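Local coordinates for fucolectin-related protein (Streptococcus pneumoniae, PDB 2WMF) that probably hydrolyses host blood group carbohydrate antigens, acting as the catalytic module of a family 98 glycoside hydrolase, at residues 281-286 with 318-323; 467-472 with 478-483; 251-254 with 259-262. All coordinates share one frame; numbering follows the deposited sequence.

How the interactions relate
The three contacts run from buried to exposed, and their chemistry differs accordingly. Interaction 2 is buried: two neighbouring strands of an antiparallel sheet share backbone hydrogen bonds and apolar pairs. Interaction 1, partly buried, joins two helices of the barrel part through one tyrosine, with a single hydrogen bond and ring packing. Interaction 3 lies on the surface, where a loop folds back on itself by side-chain packing and bridging water. The first two touch, their centres about 13 Å apart: Asn323 OD1 lies 2.8 Å from Lys471 NZ, a probable hydrogen bond, and His319 packs against Val469 and Leu480. Interaction 3 stands apart, its centre about 32 Å from either of the others.

Interaction 1 (281-286 with 318-323); sequences NVYTGG and RHAIQN
Tyr283 reaches from the end of one helix to the end of another and meets Asn323, Ala320 and His319 with its ring and hydroxyl. Its CG stands anti to the backbone N (chi1 171°), which carries the ring across to the last turn of the other helix. There the hydroxyl donates a short hydrogen bond, OH of Tyr283 to O of Asn323 at 2.6 Å. The carbonyl oxygen lies at the edge of the ring, in its plane, whereas the hydroxyl sits well above the carbonyl plane and away from the lone-pair directions. Because Asn323 is the first residue to leave helical geometry, the tyrosine grips the chain just where helix 307-322 ends. Both helices belong to the part of the chain that forms the eight-stranded parallel barrel, and helix 272-283 leads through a Schellman motif, with Gly286 at positive phi, toward barrel strand 289-293. Farther back on the ring, CD1 of Tyr283 rests 3.8 Å from CB of Ala320. His319 turns an edge to one face of the tyrosine in an offset edge-to-face pair, centroids 5.4 Å apart and planes at 62°; its NE2 is hydrogen-bonded to Tyr432. The Asn323 amide folds back, ND2 donating to O of His319 at 3.1 Å, while its OD1 is hydrogen-bonded to NZ of Lys471. That His319 oxygen also receives the backbone N-H of Asn323.

Interaction 2 (467-472 with 478-483); sequences YAVVKE and HILLNN
The broad face of the Tyr467 ring receives the CB of Asn482, a small bump 3.9 Å from the ring centroid in a CH-pi contact. CB lies toward the rim, 3.6 Å from CZ of Tyr467. The ring reaches this place because CG sits between the backbone N and the carbonyl carbon (chi1 75°), which swings it over the neighbouring strand; the Asn482 amide then runs alongside, its plane only 20° from that of the ring and its OD1 hydrogen-bonded to the backbone N of Tyr484. At the ring's edge, near its plane, comes CD2 of Leu480, 4.2 Å from CE1 of Tyr467. The same methyl lies 4.3 Å from CG2 of Val469, so it rests over the notch where ring edge and valine methyl come together. This is a beta hairpin within an antiparallel sheet, its strands at 175° to one another and bordered by 430-434 and 576-580. Three hydrogen-bonded pairs, Tyr467 with Asn482, Val469 with Leu480 and Lys471 with His478, each exchange two backbone bonds. The intervening non-hydrogen-bonded pairs point to the other face. There the low surface of Ala468 accepts a methyl of Leu481, CB to CD2 3.7 Å, while the fork of Val470 faces CG1 of Ile479, both valine methyls 4.1 Å from it. Tyr467 also leans on Ala276, Met277 and Met280 of helix 272-283, so the tyrosine face packs against the barrel part.

Interaction 3 (251-254 with 259-262); sequences HYTN and GRAR
A surface loop between helices 245-249 and 272-283 doubles back on itself here, starting from the Schellman motif at His251 that ends the first helix. Across the loop, the His251 ring approaches the guanidinium of Arg262, with CD2 of His251 3.3 Å from NH1 of Arg262. The imidazole comes over one face of the guanidinium, but their planes stand 66° apart, so the two groups are not stacked flat. Arg262 runs extended from CG to NE, and its NH1 is hydrogen-bonded to O of Trp248, whose ring also makes a cation-pi contact with the arginine; these partners hold the group beside the histidine. Thr253, the buried member, sets its methyl against residues 259-262, CG2 lying 3.5 Å from O of Arg260. OG1 of Thr253 is 3.7 Å from CB of Arg260. Glu257, between the two segments, ties the two halves together: its OE1 accepts from OG1 of Thr253 and forms a salt bridge with NE of Arg260. A water adds a second link, donating to OG1 of Thr253 at 2.8 Å and accepting from the backbone N of Arg260 at 3.1 Å.

Interaction 1 (281-286 with 318-323)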
ATOM      1  N   ASN A 281       6.357   1.431  -0.524  1.00  6.07           N
ATOM      2  CA  ASN A 281       6.593   2.042   0.773  1.00  6.61           C
ATOM      3  C   ASN A 281       6.267   1.086   1.912  1.00  6.54           C
ATOM      4  O   ASN A 281       6.918   1.129   2.966  1.00  7.71           O
ATOM      5  CB  ASN A 281       5.711   3.295   0.920  1.00  7.11           C
ATOM      6  CG  ASN A 281       6.218   4.493   0.119  1.00  8.00           C
ATOM      7  OD1 ASN A 281       7.246   4.437  -0.576  1.00  7.02           O
ATOM      8  ND2 ASN A 281       5.443   5.581   0.180  1.00  7.48           N
ATOM      9  N   VAL A 282       5.224   0.295   1.694  1.00  5.83           N
ATOM     10  CA  VAL A 282       4.746  -0.686   2.705  1.00  6.15           C
ATOM     11  C   VAL A 282       5.712  -1.889   2.716  1.00  5.92           C
ATOM     12  O   VAL A 282       6.297  -2.232   3.780  1.00  6.87           O
ATOM     13  CB  VAL A 282       3.289  -1.083   2.433  1.00  7.26           C
ATOM     14  CG1 VAL A 282       2.889  -2.288   3.284  1.00  6.80           C
ATOM     15  CG2 VAL A 282       2.344   0.158   2.692  1.00  7.89           C
ATOM     16  N   TYR A 283       5.886  -2.475   1.546  1.00  7.24           N
ATOM     17  CA  TYR A 283       6.790  -3.639   1.338  1.00  6.92           C
ATOM     18  C   TYR A 283       8.176  -3.409   1.966  1.00  6.57           C
ATOM     19  O   TYR A 283       8.668  -4.219   2.785  1.00  7.69           O
ATOM     20  CB  TYR A 283       6.886  -3.941  -0.159  1.00  8.04           C
ATOM     21  CG  TYR A 283       7.937  -4.951  -0.488  1.00  7.74           C
ATOM     22  CD1 TYR A 283       7.633  -6.302  -0.499  1.00  7.41           C
ATOM     23  CD2 TYR A 283       9.211  -4.562  -0.877  1.00  8.39           C
ATOM     24  CE1 TYR A 283       8.605  -7.251  -0.824  1.00  8.83           C
ATOM     25  CE2 TYR A 283      10.191  -5.514  -1.217  1.00  8.61           C
ATOM     26  CZ  TYR A 283       9.873  -6.857  -1.184  1.00 10.03           C
ATOM     27  OH  TYR A 283      10.885  -7.800  -1.499  1.00 10.75           O
ATOM     28  N   THR A 284       8.840  -2.317   1.567  1.00  5.97           N
ATOM     29  CA  THR A 284      10.209  -2.054   2.036  1.00  6.88           C
ATOM     30  C   THR A 284      10.286  -1.721   3.515  1.00  7.11           C
ATOM     31  O   THR A 284      11.370  -1.739   4.086  1.00  8.52           O
ATOM     32  CB  THR A 284      10.921  -0.952   1.209  1.00  7.28           C
ATOM     33  OG1 THR A 284      10.203   0.285   1.319  1.00  7.91           O
ATOM     34  CG2 THR A 284      11.046  -1.372  -0.277  1.00  8.36           C
ATOM     35  N   GLY A 285       9.137  -1.353   4.111  1.00  6.79           N
ATOM     36  CA  GLY A 285       8.979  -1.109   5.555  1.00  7.38           C
ATOM     37  C   GLY A 285       8.605  -2.337   6.349  1.00  7.07           C
ATOM     38  O   GLY A 285       8.335  -2.247   7.540  1.00  7.85           O
ATOM     39  N   GLY A 286       8.595  -3.485   5.697  1.00  7.55           N
ATOM     40  CA  GLY A 286       8.197  -4.724   6.344  1.00  7.16           C
ATOM     41  C   GLY A 286       6.721  -5.111   6.338  1.00  7.07           C
ATOM     42  O   GLY A 286       6.297  -6.115   6.934  1.00  7.00           O
ATOM     43  N   ARG A 318       3.097  -9.598  -7.086  1.00  9.61           N
ATOM     44  CA  ARG A 318       3.915 -10.736  -7.541  1.00  9.81           C
ATOM     45  C   ARG A 318       5.371 -10.551  -7.086  1.00  8.97           C
ATOM     46  O   ARG A 318       6.027 -11.513  -6.643  1.00  9.60           O
ATOM     47  CB  ARG A 318       3.823 -10.962  -9.047  1.00 11.41           C
ATOM     48  CG  ARG A 318       2.533 -11.592  -9.497  1.00 12.23           C
ATOM     49  CD  ARG A 318       2.460 -11.764 -11.005  1.00 15.58           C
ATOM     50  NE  ARG A 318       1.411 -12.709 -11.348  1.00 15.98           N
ATOM     51  CZ  ARG A 318       0.671 -12.644 -12.428  1.00 16.76           C
ATOM     52  NH1 ARG A 318       0.829 -11.671 -13.309  1.00 20.58           N
ATOM     53  NH2 ARG A 318      -0.248 -13.555 -12.630  1.00 20.06           N
ATOM     54  N   HIS A 319       5.906  -9.332  -7.206  1.00  8.27           N
ATOM     55  CA  HIS A 319       7.236  -9.046  -6.672  1.00  8.64           C
ATOM     56  C   HIS A 319       7.322  -9.430  -5.195  1.00  8.19           C
ATOM     57  O   HIS A 319       8.316 -10.065  -4.752  1.00  8.76           O
ATOM     58  CB  HIS A 319       7.647  -7.574  -6.854  1.00  8.71           C
ATOM     59  CG  HIS A 319       9.013  -7.288  -6.326  1.00  9.16           C
ATOM     60  ND1 HIS A 319      10.170  -7.627  -7.001  1.00  9.70           N
ATOM     61  CD2 HIS A 319       9.406  -6.701  -5.171  1.00 10.02           C
ATOM     62  CE1 HIS A 319      11.212  -7.227  -6.292  1.00  9.95           C
ATOM     63  NE2 HIS A 319      10.781  -6.717  -5.158  1.00 10.92           N
ATOM     64  N   ALA A 320       6.306  -9.051  -4.431  1.00  8.14           N
ATOM     65  CA  ALA A 320       6.275  -9.268  -2.976  1.00  8.11           C
ATOM     66  C   ALA A 320       6.142 -10.766  -2.602  1.00  8.62           C
ATOM     67  O   ALA A 320       6.650 -11.194  -1.558  1.00  9.66           O
ATOM     68  CB  ALA A 320       5.146  -8.446  -2.333  1.00  7.59           C
ATOM     69  N   ILE A 321       5.484 -11.554  -3.457  1.00  9.85           N
ATOM     70  CA  ILE A 321       5.411 -13.021  -3.270  1.00 10.45           C
ATOM     71  C   ILE A 321       6.778 -13.644  -3.558  1.00 11.21           C
ATOM     72  O   ILE A 321       7.244 -14.512  -2.810  1.00 12.88           O
ATOM     73  CB  ILE A 321       4.350 -13.701  -4.163  1.00 11.20           C
ATOM     74  CG1 ILE A 321       2.940 -13.177  -3.843  1.00 11.32           C
ATOM     75  CG2 ILE A 321       4.395 -15.240  -4.010  1.00 12.48           C
ATOM     76  CD1 ILE A 321       1.925 -13.444  -4.959  1.00 11.01           C
ATOM     77  N   GLN A 322       7.403 -13.208  -4.651  1.00 10.92           N
ATOM     78  CA  GLN A 322       8.634 -13.853  -5.139  1.00 12.35           C
ATOM     79  C   GLN A 322       9.861 -13.465  -4.326  1.00 12.08           C
ATOM     80  O   GLN A 322      10.832 -14.227  -4.245  1.00 13.56           O
ATOM     81  CB  GLN A 322       8.808 -13.552  -6.626  1.00 12.59           C
ATOM     82  CG  GLN A 322       7.678 -14.266  -7.443  1.00 16.08           C
ATOM     83  CD  GLN A 322       7.656 -13.912  -8.929  1.00 18.59           C
ATOM     84  OE1 GLN A 322       8.601 -13.329  -9.456  1.00 24.65           O
ATOM     85  NE2 GLN A 322       6.533 -14.254  -9.611  1.00 22.64           N
ATOM     86  N   ASN A 323       9.808 -12.281  -3.728  1.00 10.86           N
ATOM     87  CA  ASN A 323      10.895 -11.710  -2.966  1.00 11.20           C
ATOM     88  C   ASN A 323      10.366 -11.248  -1.621  1.00 10.98           C
ATOM     89  O   ASN A 323       9.831 -10.131  -1.518  1.00 10.14           O
ATOM     90  CB  ASN A 323      11.461 -10.518  -3.718  1.00 11.66           C
ATOM     91  CG  ASN A 323      11.905 -10.876  -5.092  1.00 13.03           C
ATOM     92  OD1 ASN A 323      13.026 -11.347  -5.263  1.00 17.72           O
ATOM     93  ND2 ASN A 323      11.014 -10.736  -6.089  1.00 13.66           N
TER

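Interaction 2 (467-472 with 478-483)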
ATOM      1  N   TYR A 467       8.984   3.273 -11.371  1.00  7.24           N
ATOM      2  CA  TYR A 467       9.728   2.639 -10.311  1.00  6.81           C
ATOM      3  C   TYR A 467      10.676   1.577 -10.904  1.00  6.57           C
ATOM      4  O   TYR A 467      10.512   1.102 -12.049  1.00  8.38           O
ATOM      5  CB  TYR A 467       8.847   2.109  -9.191  1.00  6.82           C
ATOM      6  CG  TYR A 467       8.064   0.820  -9.477  1.00  7.18           C
ATOM      7  CD1 TYR A 467       8.675  -0.433  -9.392  1.00  7.92           C
ATOM      8  CD2 TYR A 467       6.725   0.846  -9.862  1.00  7.69           C
ATOM      9  CE1 TYR A 467       7.952  -1.622  -9.624  1.00  8.45           C
ATOM     10  CE2 TYR A 467       5.993  -0.335 -10.083  1.00  6.82           C
ATOM     11  CZ  TYR A 467       6.608  -1.578  -9.970  1.00  7.90           C
ATOM     12  OH  TYR A 467       5.874  -2.751 -10.172  1.00  8.46           O
ATOM     13  N   ALA A 468      11.683   1.251 -10.083  1.00  6.82           N
ATOM     14  CA  ALA A 468      12.687   0.248 -10.446  1.00  7.29           C
ATOM     15  C   ALA A 468      13.118  -0.507  -9.217  1.00  7.61           C
ATOM     16  O   ALA A 468      13.129   0.052  -8.090  1.00  8.69           O
ATOM     17  CB  ALA A 468      13.900   0.907 -11.143  1.00  7.94           C
ATOM     18  N   VAL A 469      13.494  -1.779  -9.434  1.00  7.56           N
ATOM     19  CA  VAL A 469      14.120  -2.575  -8.403  1.00  7.63           C
ATOM     20  C   VAL A 469      15.346  -3.202  -9.026  1.00  7.94           C
ATOM     21  O   VAL A 469      15.257  -3.841 -10.089  1.00  9.51           O
ATOM     22  CB  VAL A 469      13.205  -3.690  -7.832  1.00  7.57           C
ATOM     23  CG1 VAL A 469      13.894  -4.384  -6.603  1.00  9.21           C
ATOM     24  CG2 VAL A 469      11.825  -3.154  -7.433  1.00  8.25           C
ATOM     25  N   VAL A 470      16.472  -3.038  -8.362  1.00  8.07           N
ATOM     26  CA  VAL A 470      17.719  -3.638  -8.856  1.00  8.29           C
ATOM     27  C   VAL A 470      18.264  -4.578  -7.779  1.00  8.59           C
ATOM     28  O   VAL A 470      18.612  -4.133  -6.671  1.00  8.36           O
ATOM     29  CB  VAL A 470      18.807  -2.549  -9.207  1.00  8.66           C
ATOM     30  CG1 VAL A 470      20.152  -3.213  -9.635  1.00  9.33           C
ATOM     31  CG2 VAL A 470      18.295  -1.524 -10.242  1.00  9.34           C
ATOM     32  N   LYS A 471      18.313  -5.866  -8.097  1.00  9.34           N
ATOM     33  CA  LYS A 471      18.864  -6.863  -7.185  1.00  9.48           C
ATOM     34  C   LYS A 471      20.267  -7.299  -7.630  1.00  7.60           C
ATOM     35  O   LYS A 471      20.476  -7.673  -8.802  1.00  9.74           O
ATOM     36  CB  LYS A 471      17.950  -8.091  -7.128  1.00 10.90           C
ATOM     37  CG  LYS A 471      18.438  -9.156  -6.147  1.00 12.59           C
ATOM     38  CD  LYS A 471      17.480 -10.353  -5.994  1.00 16.28           C
ATOM     39  CE  LYS A 471      16.734 -10.267  -4.680  1.00 21.20           C
ATOM     40  NZ  LYS A 471      15.756 -11.446  -4.507  1.00 23.48           N
ATOM     41  N   GLU A 472      21.207  -7.261  -6.686  1.00  7.09           N
ATOM     42  CA  GLU A 472      22.568  -7.729  -6.940  1.00  8.35           C
ATOM     43  C   GLU A 472      22.706  -9.168  -6.471  1.00  8.23           C
ATOM     44  O   GLU A 472      22.751  -9.442  -5.271  1.00  8.41           O
ATOM     45  CB  GLU A 472      23.577  -6.844  -6.227  1.00  9.58           C
ATOM     46  CG  GLU A 472      23.472  -5.361  -6.614  1.00  9.07           C
ATOM     47  CD  GLU A 472      24.683  -4.561  -6.114  1.00  9.85           C
ATOM     48  OE1 GLU A 472      25.770  -4.775  -6.685  1.00 10.79           O
ATOM     49  OE2 GLU A 472      24.569  -3.732  -5.173  1.00  9.01           O
ATOM     50  N   HIS A 478      19.605  -8.333 -11.506  1.00 11.80           N
ATOM     51  CA  HIS A 478      18.256  -8.428 -12.034  1.00 12.32           C
ATOM     52  C   HIS A 478      17.597  -7.102 -11.882  1.00 12.52           C
ATOM     53  O   HIS A 478      17.613  -6.543 -10.785  1.00 13.21           O
ATOM     54  CB  HIS A 478      17.391  -9.501 -11.389  1.00 14.44           C
ATOM     55  CG  HIS A 478      16.030  -9.547 -12.008  1.00 17.39           C
ATOM     56  ND1 HIS A 478      15.734 -10.292 -13.132  1.00 24.12           N
ATOM     57  CD2 HIS A 478      14.939  -8.771 -11.780  1.00 19.72           C
ATOM     58  CE1 HIS A 478      14.483 -10.047 -13.506  1.00 24.89           C
ATOM     59  NE2 HIS A 478      13.971  -9.137 -12.693  1.00 25.72           N
ATOM     60  N   ILE A 479      17.030  -6.591 -12.977  1.00 12.43           N
ATOM     61  CA  ILE A 479      16.472  -5.238 -12.975  1.00 12.36           C
ATOM     62  C   ILE A 479      14.998  -5.314 -13.392  1.00 11.16           C
ATOM     63  O   ILE A 479      14.665  -5.911 -14.431  1.00 12.55           O
ATOM     64  CB  ILE A 479      17.277  -4.286 -13.920  1.00 13.31           C
ATOM     65  CG1 ILE A 479      18.753  -4.134 -13.395  1.00 13.63           C
ATOM     66  CG2 ILE A 479      16.607  -2.905 -14.006  1.00 13.85           C
ATOM     67  CD1 ILE A 479      19.774  -4.143 -14.418  1.00 16.60           C
ATOM     68  N   LEU A 480      14.143  -4.718 -12.575  1.00  9.48           N
ATOM     69  CA  LEU A 480      12.729  -4.550 -12.852  1.00  9.39           C
ATOM     70  C   LEU A 480      12.437  -3.038 -13.024  1.00  9.10           C
ATOM     71  O   LEU A 480      12.848  -2.224 -12.184  1.00  8.41           O
ATOM     72  CB  LEU A 480      11.878  -5.112 -11.685  1.00  9.40           C
ATOM     73  CG  LEU A 480      10.379  -4.882 -11.689  1.00  9.36           C
ATOM     74  CD1 LEU A 480       9.766  -5.588 -12.909  1.00 12.24           C
ATOM     75  CD2 LEU A 480       9.739  -5.389 -10.411  1.00 10.79           C
ATOM     76  N   LEU A 481      11.810  -2.696 -14.159  1.00  8.28           N
ATOM     77  CA  LEU A 481      11.319  -1.337 -14.435  1.00  9.46           C
ATOM     78  C   LEU A 481       9.822  -1.416 -14.617  1.00  9.34           C
ATOM     79  O   LEU A 481       9.294  -2.339 -15.285  1.00  9.33           O
ATOM     80  CB  LEU A 481      11.947  -0.763 -15.709  1.00  9.70           C
ATOM     81  CG  LEU A 481      13.468  -0.772 -15.893  1.00 10.71           C
ATOM     82  CD1 LEU A 481      13.871  -0.239 -17.339  1.00  9.62           C
ATOM     83  CD2 LEU A 481      14.183  -0.045 -14.734  1.00 11.02           C
ATOM     84  N   ASN A 482       9.105  -0.437 -14.066  1.00  8.69           N
ATOM     85  CA  ASN A 482       7.708  -0.363 -14.448  1.00  8.32           C
ATOM     86  C   ASN A 482       7.249   1.090 -14.400  1.00  8.56           C
ATOM     87  O   ASN A 482       7.415   1.773 -13.373  1.00  8.44           O
ATOM     88  CB  ASN A 482       6.838  -1.268 -13.547  1.00  8.96           C
ATOM     89  CG  ASN A 482       5.474  -1.581 -14.155  1.00  8.64           C
ATOM     90  OD1 ASN A 482       4.820  -0.677 -14.696  1.00 10.23           O
ATOM     91  ND2 ASN A 482       4.988  -2.840 -14.017  1.00  8.85           N
ATOM     92  N   ASN A 483       6.703   1.572 -15.519  1.00  8.19           N
ATOM     93  CA  ASN A 483       6.179   2.919 -15.566  1.00  7.99           C
ATOM     94  C   ASN A 483       4.726   2.999 -16.042  1.00  7.68           C
ATOM     95  O   ASN A 483       4.290   4.041 -16.543  1.00  7.34           O
ATOM     96  CB  ASN A 483       7.106   3.796 -16.445  1.00  8.25           C
ATOM     97  CG  ASN A 483       7.013   3.443 -17.921  1.00  8.93           C
ATOM     98  OD1 ASN A 483       6.325   2.486 -18.318  1.00  9.24           O
ATOM     99  ND2 ASN A 483       7.700   4.214 -18.737  1.00  9.60           N
TER

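Interaction 3 (251-254 with 259-262)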
ATOM      1  N   HIS A 251      -7.925  17.579  -5.212  1.00  9.01           N
ATOM      2  CA  HIS A 251      -8.562  18.304  -6.333  1.00 10.60           C
ATOM      3  C   HIS A 251      -7.813  18.078  -7.667  1.00  9.11           C
ATOM      4  O   HIS A 251      -7.881  18.906  -8.608  1.00 10.82           O
ATOM      5  CB  HIS A 251      -8.675  19.824  -6.064  1.00 11.19           C
ATOM      6  CG  HIS A 251      -9.358  20.201  -4.781  1.00 13.46           C
ATOM      7  ND1 HIS A 251      -9.430  21.506  -4.355  1.00 16.19           N
ATOM      8  CD2 HIS A 251      -9.954  19.462  -3.813  1.00 18.31           C
ATOM      9  CE1 HIS A 251     -10.060  21.564  -3.192  1.00 18.30           C
ATOM     10  NE2 HIS A 251     -10.417  20.342  -2.849  1.00 16.38           N
ATOM     11  N   TYR A 252      -7.107  16.953  -7.789  1.00  8.08           N
ATOM     12  CA  TYR A 252      -6.433  16.613  -9.002  1.00  8.36           C
ATOM     13  C   TYR A 252      -7.388  15.967  -9.994  1.00  8.62           C
ATOM     14  O   TYR A 252      -8.390  15.388  -9.608  1.00  8.66           O
ATOM     15  CB  TYR A 252      -5.252  15.683  -8.697  1.00  9.25           C
ATOM     16  CG  TYR A 252      -4.127  16.246  -7.875  1.00  8.99           C
ATOM     17  CD1 TYR A 252      -3.959  17.610  -7.699  1.00  9.62           C
ATOM     18  CD2 TYR A 252      -3.156  15.406  -7.343  1.00  9.53           C
ATOM     19  CE1 TYR A 252      -2.893  18.105  -6.976  1.00  8.70           C
ATOM     20  CE2 TYR A 252      -2.088  15.891  -6.630  1.00  9.90           C
ATOM     21  CZ  TYR A 252      -1.970  17.253  -6.456  1.00  9.27           C
ATOM     22  OH  TYR A 252      -0.920  17.761  -5.762  1.00 11.82           O
ATOM     23  N   THR A 253      -7.036  16.045 -11.273  1.00  9.23           N
ATOM     24  CA  THR A 253      -7.867  15.559 -12.384  1.00  9.14           C
ATOM     25  C   THR A 253      -7.025  14.713 -13.355  1.00  9.17           C
ATOM     26  O   THR A 253      -6.333  13.793 -12.918  1.00 10.15           O
ATOM     27  CB  THR A 253      -8.648  16.724 -13.021  1.00 10.39           C
ATOM     28  OG1 THR A 253      -7.734  17.747 -13.426  1.00 10.05           O
ATOM     29  CG2 THR A 253      -9.652  17.252 -12.014  1.00 11.08           C
ATOM     30  N   ASN A 254      -6.990  15.042 -14.644  1.00  9.89           N
ATOM     31  CA  ASN A 254      -6.095  14.338 -15.567  1.00  8.81           C
ATOM     32  C   ASN A 254      -4.643  14.501 -15.135  1.00  8.92           C
ATOM     33  O   ASN A 254      -4.272  15.515 -14.519  1.00  8.72           O
ATOM     34  CB  ASN A 254      -6.303  14.868 -16.984  1.00  9.17           C
ATOM     35  CG  ASN A 254      -5.772  13.940 -18.055  1.00 11.40           C
ATOM     36  OD1 ASN A 254      -5.299  12.837 -17.766  1.00 10.96           O
ATOM     37  ND2 ASN A 254      -5.831  14.395 -19.302  1.00 11.45           N
ATOM     38  N   GLY A 259      -6.637  23.415 -12.988  1.00 13.38           N
ATOM     39  CA  GLY A 259      -7.774  24.247 -13.352  1.00 14.11           C
ATOM     40  C   GLY A 259      -9.055  23.573 -13.779  1.00 14.41           C
ATOM     41  O   GLY A 259      -9.992  24.241 -14.241  1.00 16.45           O
ATOM     42  N   ARG A 260      -9.150  22.261 -13.595  1.00 13.46           N
ATOM     43  CA  ARG A 260     -10.401  21.537 -13.817  1.00 13.66           C
ATOM     44  C   ARG A 260     -11.056  21.120 -12.510  1.00 12.18           C
ATOM     45  O   ARG A 260     -10.375  20.678 -11.580  1.00 11.90           O
ATOM     46  CB  ARG A 260     -10.171  20.282 -14.659  1.00 13.69           C
ATOM     47  CG  ARG A 260     -11.481  19.592 -15.090  1.00 14.68           C
ATOM     48  CD  ARG A 260     -11.281  18.205 -15.639  1.00 16.82           C
ATOM     49  NE  ARG A 260     -10.551  18.241 -16.885  1.00 15.33           N
ATOM     50  CZ  ARG A 260     -11.110  18.510 -18.066  1.00 20.99           C
ATOM     51  NH1 ARG A 260     -12.412  18.737 -18.173  1.00 22.51           N
ATOM     52  NH2 ARG A 260     -10.366  18.525 -19.167  1.00 23.98           N
ATOM     53  N   ALA A 261     -12.386  21.216 -12.477  1.00 12.53           N
ATOM     54  CA  ALA A 261     -13.177  20.764 -11.327  1.00 12.08           C
ATOM     55  C   ALA A 261     -12.990  19.250 -11.148  1.00 11.98           C
ATOM     56  O   ALA A 261     -13.124  18.474 -12.096  1.00 10.93           O
ATOM     57  CB  ALA A 261     -14.653  21.111 -11.509  1.00 14.40           C
ATOM     58  N   ARG A 262     -12.719  18.857  -9.915  1.00 10.63           N
ATOM     59  CA  ARG A 262     -12.707  17.409  -9.577  1.00 10.22           C
ATOM     60  C   ARG A 262     -14.089  16.775  -9.724  1.00  9.78           C
ATOM     61  O   ARG A 262     -15.139  17.438  -9.630  1.00 10.70           O
ATOM     62  CB  ARG A 262     -12.194  17.176  -8.171  1.00  9.50           C
ATOM     63  CG  ARG A 262     -13.181  17.647  -7.091  1.00  9.48           C
ATOM     64  CD  ARG A 262     -12.607  17.532  -5.722  1.00 10.29           C
ATOM     65  NE  ARG A 262     -13.498  18.131  -4.724  1.00 11.71           N
ATOM     66  CZ  ARG A 262     -13.336  18.028  -3.406  1.00 13.14           C
ATOM     67  NH1 ARG A 262     -12.340  17.335  -2.902  1.00 12.61           N
ATOM     68  NH2 ARG A 262     -14.184  18.607  -2.571  1.00 15.83           N
TER
HETATM   69  O   HOH W   1      -7.512  20.191 -11.999  1.00 15.41           O
HETATM   70  O   HOH W   2      -7.558  16.656 -20.022  1.00 16.04           O